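Side-chain contacts in autoinducer 2 sensor kinase/phosphatase LuxQ (Vibrio cholerae, PDB 3C38), which senses autoinducer 2 bound to LuxP, acting as a histidine kinase at low cell density and as a phosphatase when the signal is present: residues W122-T127 with I159-N164; N179-V184 with L189-K194; V205-D210 with C233-Q238. One frame throughout, in Å; residues are numbered along the deposited sequence.

In the fold
All three contacts belong to the periplasmic sensor part of LuxQ, a Cache-clan region built round two antiparallel sheets. They follow one another along the chain. Contact 1 lies in the first sheet, on strands 123-127 and 153-160, and ends where the chain crosses to the second subdomain. Contact 2, its centre about 15 Å from that of contact 1, is the hairpin at one edge of the second sheet and touches contact 1 through Asp-163 and Leu-189. Contact 3 packs the end of helix 201-205 on strand 228-239, which pairs with strand 179-184; the centres of contacts 2 and 3 are about 10 Å apart. Contacts 1 and 3 do not touch. Contact 2, touching both, links the two sheets of the sensor region.

Contact 1 (W122-T127 with I159-N164); sequences WHLVQT and IVLNDN
Trp-122 and Ile-159 meet through apolar surface, the indole coming from segment 122-127, beside strand 123-127, and the isoleucine from the end of another strand. The nearest atoms are Trp-122 CH2, on the six-membered part of the indole, and Ile-159 CD1, 4.3 Å apart, with the methyl set obliquely to the ring. The extended chain of Ile-159 (chi2 171°) carries CD1 out to the indole although the CB bond does not point at segment 122-127. A second apolar touch lies further along both segments, where Leu-124 CD1 comes to 4.3 Å from Leu-161 CD1, one leucine methyl against the other.

Both pairs reach across the intervening strand 134-143, to which each segment is hydrogen-bonded, so the backbones stay well separated and the closest CA atoms, those of Leu-124 and Ile-159, are 9.6 Å apart. The strand order of this sheet, 2-1-5-4-3, is that of the PAS-like fold common to Cache sensor domains. Leu-37 and Leu-40 of the long helix 22-47 lie against Ile-159, and Leu-40 also touches Trp-122, while Leu-232 of the second sheet touches both Leu-124 and Leu-161.

The polar interactions serve instead to shape the exit from strand 153-160. A type II turn runs from Leu-161 to Asn-164 and is closed by Asn-164 N donating to Leu-161 O at 3.0 Å. The side-chain amide of Asn-164 straddles two elements: ND2 donates back to Val-160 O at 3.0 Å, with the acceptor close to the amide plane, and OD1 accepts from Leu-167 N as the N-cap of helix 165-174. Asn-162, inside the turn, bonds the backbone at and just before the start of strand 134-143, OD1 accepting from His-135 N and ND2 donating to Ser-133 O.

Contact 2 (N179-V184 with L189-K194); sequences NLVLAV and LVSTLK
Asn-179 and Thr-192 lie alongside each other with their side chains running in opposite directions, bringing Asn-179 OD1 to 2.9 Å from Thr-192 OG1. The threonine hydroxyl stands between its own backbone N and carbonyl carbon (chi1 61°), where it accepts an almost straight bond from Leu-180 N, 2.8 Å from OG1 and 172° at the hydrogen. Leu-193 comes slantwise to the same asparagine: its CD1 sits 3.7 Å from Asn-179 CB and also touches Val-181 CG2. Beyond it Lys-194, bent at two torsions, curls its NZ back to Thr-192 O at 3.2 Å and shares a water with Asn-179 ND2, weakly on the asparagine side. That ND2 has its main partner in the hydroxyl of Tyr-199.

Further along, Leu-182 and Val-190 are a hydrogen-bonded antiparallel pair, with Leu-182 CB 3.8 Å from Val-190 CG1. Leu-182 O accepts from both Leu-189 N and Val-190 N, the classic beta bulge. Leu-189, the first of the two bulge residues, turns its side chain toward the partner strand, its CD1 meeting Val-184 CG2 at 3.6 Å. At the other end of the strand Ser-191 OG accepts from Leu-193 N in an ST turn.

This hairpin edges the second sheet. Leu-180 and Val-190 pack on helix 165-174, Val-181 and Ser-191 on helix 201-205, and strand 228-239 hydrogen-bonds to the other side of strand 179-184.

Contact 3 (V205-D210 with C233-Q238); sequences VHSAKD and CVYSIQ
The ring of Tyr-235 packs with one face against Val-205, the last residue of helix 201-205. Val-205 CA stands over the centre of the ring, 4.3 Å above its plane, and the carbonyl lies toward the phenol end, with Val-205 O 3.5 Å from Tyr-235 OH and 3.7 Å from Tyr-235 CZ. The valine side chain adds an apolar touch from the same side of the ring, its CG1 lying 4.3 Å from Tyr-235 CE1. On the opposite face Cys-233 SG sits 3.7 Å above the plane of the Tyr-235 ring, displaced toward the rim, so that the ring is sandwiched between the helix end and a residue two places back on its own strand. The CB bond of Tyr-235 already points at the helix end, and with CG anti to the carbonyl carbon (chi1 -64°) the ring lies under Val-205. Its hydroxyl has a weak hydrogen bond to Asp-185 O.

Ser-207 marks where this close fit gives out. Its OG comes only to 4.4 Å from Tyr-235 CD2, obliquely to the ring, and is bonded instead to Val-204 O within the last turn of the helix. Beyond it the chain leaves the tyrosine: Ala-208 and Lys-209 are exposed and do not touch segment 233-238. Between Val-205 and Ser-207, the exposed His-206 points its side chain away from the strand, and its ND1 bonds to Asp-202 O.

Val-181 packs on Val-205, and Ala-183 and Val-204 on Tyr-235; the short helix lies over the face of the sheet from which Tyr-235 projects. An antiparallel sheet of strand order 2-1-4-3 with helices against it is consistent with the PAS-like second subdomain of a Cache-type periplasmic sensor.

Contact 1 (W122-T127 with I159-N164)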
# COMPACT_ATOMS: atom_id res chain seq x y z
N TRP A 122 -4.33 -2.99 -8.73
CA TRP A 122 -4.28 -2.44 -7.38
C TRP A 122 -5.61 -1.73 -7.13
O TRP A 122 -6.17 -1.12 -8.04
CB TRP A 122 -3.13 -1.45 -7.27
CG TRP A 122 -1.79 -2.10 -7.11
CD1 TRP A 122 -0.84 -2.27 -8.07
CD2 TRP A 122 -1.27 -2.68 -5.91
NE1 TRP A 122 0.25 -2.93 -7.54
CE2 TRP A 122 0.01 -3.19 -6.21
CE3 TRP A 122 -1.76 -2.82 -4.60
CZ2 TRP A 122 0.81 -3.83 -5.26
CZ3 TRP A 122 -0.98 -3.45 -3.65
CH2 TRP A 122 0.30 -3.95 -3.99
N HIS A 123 -6.10 -1.82 -5.90
CA HIS A 123 -7.35 -1.17 -5.52
C HIS A 123 -7.14 -0.28 -4.31
O HIS A 123 -6.61 -0.73 -3.29
CB HIS A 123 -8.42 -2.22 -5.18
CG HIS A 123 -8.95 -2.97 -6.36
ND1 HIS A 123 -10.02 -2.52 -7.10
CD2 HIS A 123 -8.55 -4.13 -6.93
CE1 HIS A 123 -10.26 -3.37 -8.08
NE2 HIS A 123 -9.39 -4.36 -8.00
N LEU A 124 -7.55 0.98 -4.43
CA LEU A 124 -7.45 1.92 -3.33
C LEU A 124 -8.75 1.77 -2.56
O LEU A 124 -9.82 2.13 -3.04
CB LEU A 124 -7.30 3.35 -3.86
CG LEU A 124 -7.38 4.46 -2.81
CD1 LEU A 124 -6.33 4.22 -1.73
CD2 LEU A 124 -7.18 5.82 -3.48
N VAL A 125 -8.66 1.20 -1.36
CA VAL A 125 -9.83 0.98 -0.53
C VAL A 125 -9.58 1.53 0.88
O VAL A 125 -8.45 1.74 1.29
CB VAL A 125 -10.15 -0.50 -0.44
CG1 VAL A 125 -10.33 -1.06 -1.84
CG2 VAL A 125 -9.03 -1.22 0.28
N GLN A 126 -10.66 1.75 1.62
CA GLN A 126 -10.57 2.30 2.97
C GLN A 126 -11.38 1.43 3.90
O GLN A 126 -12.46 1.00 3.54
CB GLN A 126 -11.15 3.72 3.01
CG GLN A 126 -10.76 4.62 1.84
CD GLN A 126 -11.16 4.06 0.48
OE1 GLN A 126 -12.28 4.23 0.01
NE2 GLN A 126 -10.23 3.40 -0.16
N THR A 127 -10.86 1.18 5.09
CA THR A 127 -11.58 0.36 6.05
C THR A 127 -11.62 1.01 7.42
O THR A 127 -10.70 1.74 7.80
CB THR A 127 -10.92 -1.03 6.19
OG1 THR A 127 -11.77 -1.88 6.96
CG2 THR A 127 -9.59 -0.91 6.92
N ILE A 159 -0.98 -2.54 1.31
CA ILE A 159 -0.05 -1.53 1.81
C ILE A 159 -0.91 -0.52 2.55
O ILE A 159 -1.81 0.07 1.95
CB ILE A 159 0.63 -0.75 0.69
CG1 ILE A 159 1.47 -1.67 -0.18
CG2 ILE A 159 1.55 0.30 1.27
CD1 ILE A 159 1.98 -0.96 -1.44
N VAL A 160 -0.66 -0.33 3.84
CA VAL A 160 -1.43 0.65 4.60
C VAL A 160 -0.75 2.00 4.48
O VAL A 160 0.43 2.15 4.82
CB VAL A 160 -1.51 0.27 6.10
CG1 VAL A 160 -2.24 1.39 6.87
CG2 VAL A 160 -2.23 -1.06 6.27
N LEU A 161 -1.49 2.99 3.98
CA LEU A 161 -0.95 4.33 3.79
C LEU A 161 -0.83 5.15 5.08
O LEU A 161 0.15 5.88 5.25
CB LEU A 161 -1.80 5.08 2.76
CG LEU A 161 -1.86 4.35 1.41
CD1 LEU A 161 -2.73 5.12 0.45
CD2 LEU A 161 -0.45 4.19 0.83
N ASN A 162 -1.81 5.04 5.97
CA ASN A 162 -1.79 5.79 7.22
C ASN A 162 -0.49 5.51 7.96
O ASN A 162 -0.13 4.36 8.19
CB ASN A 162 -2.97 5.38 8.12
CG ASN A 162 -4.31 5.61 7.45
OD1 ASN A 162 -4.57 5.11 6.34
ND2 ASN A 162 -5.17 6.39 8.10
N ASP A 163 0.20 6.58 8.33
CA ASP A 163 1.45 6.48 9.07
C ASP A 163 2.54 5.65 8.42
O ASP A 163 3.49 5.24 9.09
CB ASP A 163 1.17 5.92 10.47
CG ASP A 163 0.30 6.83 11.29
OD1 ASP A 163 -0.54 6.30 12.03
OD2 ASP A 163 0.45 8.07 11.19
N ASN A 164 2.42 5.39 7.12
CA ASN A 164 3.45 4.61 6.45
C ASN A 164 4.63 5.54 6.12
O ASN A 164 4.77 6.02 4.98
CB ASN A 164 2.94 3.97 5.17
CG ASN A 164 3.86 2.89 4.69
OD1 ASN A 164 5.08 3.03 4.76
ND2 ASN A 164 3.29 1.78 4.19

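Contact 2 (N179-V184 with L189-K194)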
# COMPACT_ATOMS: atom_id res chain seq x y z
N ASN A 179 10.49 17.95 1.76
CA ASN A 179 9.51 17.31 2.61
C ASN A 179 8.28 16.96 1.79
O ASN A 179 7.97 17.62 0.79
CB ASN A 179 9.09 18.24 3.76
CG ASN A 179 9.95 18.08 5.00
OD1 ASN A 179 10.10 16.98 5.54
ND2 ASN A 179 10.50 19.18 5.47
N LEU A 180 7.59 15.92 2.23
CA LEU A 180 6.36 15.49 1.58
C LEU A 180 5.28 15.22 2.62
O LEU A 180 5.55 14.90 3.78
CB LEU A 180 6.59 14.20 0.77
CG LEU A 180 7.56 14.18 -0.41
CD1 LEU A 180 7.62 12.74 -0.92
CD2 LEU A 180 7.11 15.13 -1.53
N VAL A 181 4.03 15.36 2.18
CA VAL A 181 2.88 15.10 3.02
C VAL A 181 1.86 14.34 2.17
O VAL A 181 1.43 14.84 1.12
CB VAL A 181 2.20 16.39 3.51
CG1 VAL A 181 0.99 16.02 4.37
CG2 VAL A 181 3.18 17.27 4.29
N LEU A 182 1.50 13.14 2.60
CA LEU A 182 0.52 12.36 1.87
C LEU A 182 -0.80 12.62 2.58
O LEU A 182 -0.92 12.39 3.78
CB LEU A 182 0.86 10.87 1.88
CG LEU A 182 -0.17 9.93 1.23
CD1 LEU A 182 -0.39 10.34 -0.22
CD2 LEU A 182 0.31 8.49 1.30
N ALA A 183 -1.78 13.10 1.83
CA ALA A 183 -3.07 13.40 2.44
C ALA A 183 -4.26 13.03 1.58
O ALA A 183 -4.14 12.76 0.39
CB ALA A 183 -3.13 14.89 2.78
N VAL A 184 -5.42 13.03 2.24
CA VAL A 184 -6.70 12.76 1.61
C VAL A 184 -7.53 14.00 1.92
O VAL A 184 -7.97 14.19 3.05
CB VAL A 184 -7.41 11.52 2.23
CG1 VAL A 184 -8.80 11.37 1.62
CG2 VAL A 184 -6.59 10.26 2.00
N LEU A 189 -2.24 11.66 5.92
CA LEU A 189 -2.10 10.24 6.22
C LEU A 189 -0.72 10.04 6.85
O LEU A 189 -0.58 9.40 7.89
CB LEU A 189 -2.23 9.40 4.95
CG LEU A 189 -3.63 9.41 4.35
CD1 LEU A 189 -3.70 8.41 3.20
CD2 LEU A 189 -4.65 9.05 5.43
N VAL A 190 0.30 10.61 6.23
CA VAL A 190 1.65 10.50 6.75
C VAL A 190 2.44 11.70 6.24
O VAL A 190 2.12 12.25 5.19
CB VAL A 190 2.34 9.16 6.34
CG1 VAL A 190 2.52 9.09 4.84
CG2 VAL A 190 3.68 9.02 7.06
N SER A 191 3.46 12.09 7.00
CA SER A 191 4.29 13.25 6.67
C SER A 191 5.75 12.99 7.00
O SER A 191 6.06 12.20 7.90
CB SER A 191 3.80 14.46 7.48
OG SER A 191 4.76 15.50 7.53
N THR A 192 6.65 13.66 6.28
CA THR A 192 8.07 13.52 6.53
C THR A 192 8.62 14.69 7.36
O THR A 192 9.80 14.70 7.70
CB THR A 192 8.88 13.49 5.22
OG1 THR A 192 8.68 14.71 4.50
CG2 THR A 192 8.47 12.31 4.35
N LEU A 193 7.77 15.68 7.66
CA LEU A 193 8.21 16.84 8.44
C LEU A 193 8.78 16.46 9.81
O LEU A 193 8.19 15.65 10.54
CB LEU A 193 7.06 17.84 8.62
CG LEU A 193 6.82 18.79 7.44
CD1 LEU A 193 6.36 17.99 6.23
CD2 LEU A 193 5.75 19.84 7.79
N LYS A 194 9.93 17.03 10.15
CA LYS A 194 10.58 16.76 11.44
C LYS A 194 9.89 17.54 12.55
O LYS A 194 9.77 17.07 13.67
CB LYS A 194 12.06 17.16 11.41
CG LYS A 194 12.79 16.88 10.11
CD LYS A 194 12.89 15.41 9.79
CE LYS A 194 13.53 15.21 8.41
NZ LYS A 194 12.73 15.82 7.28
O HOH W 1 13.25 18.82 7.58

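Contact 3 (V205-D210 with C233-Q238)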
# COMPACT_ATOMS: atom_id res chain seq x y z
N VAL A 205 -0.74 21.37 4.34
CA VAL A 205 -1.96 20.79 3.79
C VAL A 205 -2.99 21.79 3.32
O VAL A 205 -3.66 21.54 2.33
CB VAL A 205 -2.74 19.78 4.71
CG1 VAL A 205 -1.96 18.49 4.86
CG2 VAL A 205 -3.10 20.39 6.03
N HIS A 206 -3.14 22.92 4.00
CA HIS A 206 -4.14 23.86 3.52
C HIS A 206 -3.52 24.89 2.60
O HIS A 206 -4.12 25.92 2.34
CB HIS A 206 -4.85 24.57 4.66
CG HIS A 206 -5.49 23.64 5.64
ND1 HIS A 206 -4.85 23.19 6.77
CD2 HIS A 206 -6.74 23.11 5.68
CE1 HIS A 206 -5.67 22.43 7.46
NE2 HIS A 206 -6.82 22.36 6.83
N SER A 207 -2.33 24.61 2.09
CA SER A 207 -1.66 25.56 1.20
C SER A 207 -2.21 25.53 -0.22
O SER A 207 -2.85 24.56 -0.63
CB SER A 207 -0.16 25.27 1.16
OG SER A 207 0.08 23.94 0.73
N ALA A 208 -1.98 26.61 -0.96
CA ALA A 208 -2.43 26.69 -2.34
C ALA A 208 -1.27 26.17 -3.19
O ALA A 208 -0.12 26.55 -2.97
CB ALA A 208 -2.77 28.12 -2.72
N LYS A 209 -1.58 25.29 -4.13
CA LYS A 209 -0.58 24.67 -4.99
C LYS A 209 0.26 25.58 -5.89
O LYS A 209 -0.19 26.64 -6.34
CB LYS A 209 -1.23 23.60 -5.86
CG LYS A 209 -0.24 22.88 -6.76
CD LYS A 209 -0.86 22.55 -8.10
CE LYS A 209 0.17 21.96 -9.04
NZ LYS A 209 -0.43 21.63 -10.36
N ASP A 210 1.47 25.11 -6.15
CA ASP A 210 2.46 25.81 -6.97
C ASP A 210 2.36 27.35 -6.99
O ASP A 210 2.23 27.95 -8.06
CB ASP A 210 2.48 25.21 -8.40
CG ASP A 210 3.40 23.98 -8.50
OD1 ASP A 210 4.39 23.93 -7.74
OD2 ASP A 210 3.15 23.08 -9.33
N CYS A 233 -3.32 12.74 -2.38
CA CYS A 233 -2.55 13.91 -2.78
C CYS A 233 -1.21 14.05 -2.06
O CYS A 233 -1.13 14.09 -0.84
CB CYS A 233 -3.37 15.18 -2.56
SG CYS A 233 -2.51 16.72 -3.02
N VAL A 234 -0.15 14.14 -2.84
CA VAL A 234 1.16 14.31 -2.27
C VAL A 234 1.59 15.77 -2.36
O VAL A 234 1.73 16.32 -3.45
CB VAL A 234 2.21 13.45 -3.00
CG1 VAL A 234 3.60 13.76 -2.43
CG2 VAL A 234 1.87 11.95 -2.82
N TYR A 235 1.77 16.39 -1.20
CA TYR A 235 2.21 17.78 -1.15
C TYR A 235 3.72 17.76 -1.06
O TYR A 235 4.30 17.08 -0.19
CB TYR A 235 1.63 18.49 0.07
CG TYR A 235 0.13 18.62 0.06
CD1 TYR A 235 -0.68 17.63 0.62
CD2 TYR A 235 -0.50 19.73 -0.52
CE1 TYR A 235 -2.06 17.75 0.61
CE2 TYR A 235 -1.87 19.85 -0.55
CZ TYR A 235 -2.65 18.86 0.02
OH TYR A 235 -4.02 18.96 -0.02
N SER A 236 4.37 18.47 -1.98
CA SER A 236 5.83 18.53 -2.01
C SER A 236 6.23 19.96 -1.69
O SER A 236 5.70 20.91 -2.28
CB SER A 236 6.37 18.09 -3.38
OG SER A 236 5.94 18.96 -4.41
N ILE A 237 7.17 20.12 -0.77
CA ILE A 237 7.59 21.44 -0.36
C ILE A 237 9.01 21.76 -0.75
O ILE A 237 9.92 20.97 -0.51
CB ILE A 237 7.44 21.60 1.16
CG1 ILE A 237 6.20 20.84 1.63
CG2 ILE A 237 7.30 23.08 1.52
CD1 ILE A 237 6.07 20.77 3.12
N GLN A 238 9.19 22.92 -1.37
CA GLN A 238 10.51 23.36 -1.79
C GLN A 238 10.65 24.85 -1.52
O GLN A 238 9.72 25.63 -1.74
CB GLN A 238 10.72 23.05 -3.27
CG GLN A 238 12.12 22.57 -3.60
CD GLN A 238 12.51 21.31 -2.82
OE1 GLN A 238 11.86 20.26 -2.95
NE2 GLN A 238 13.57 21.41 -2.02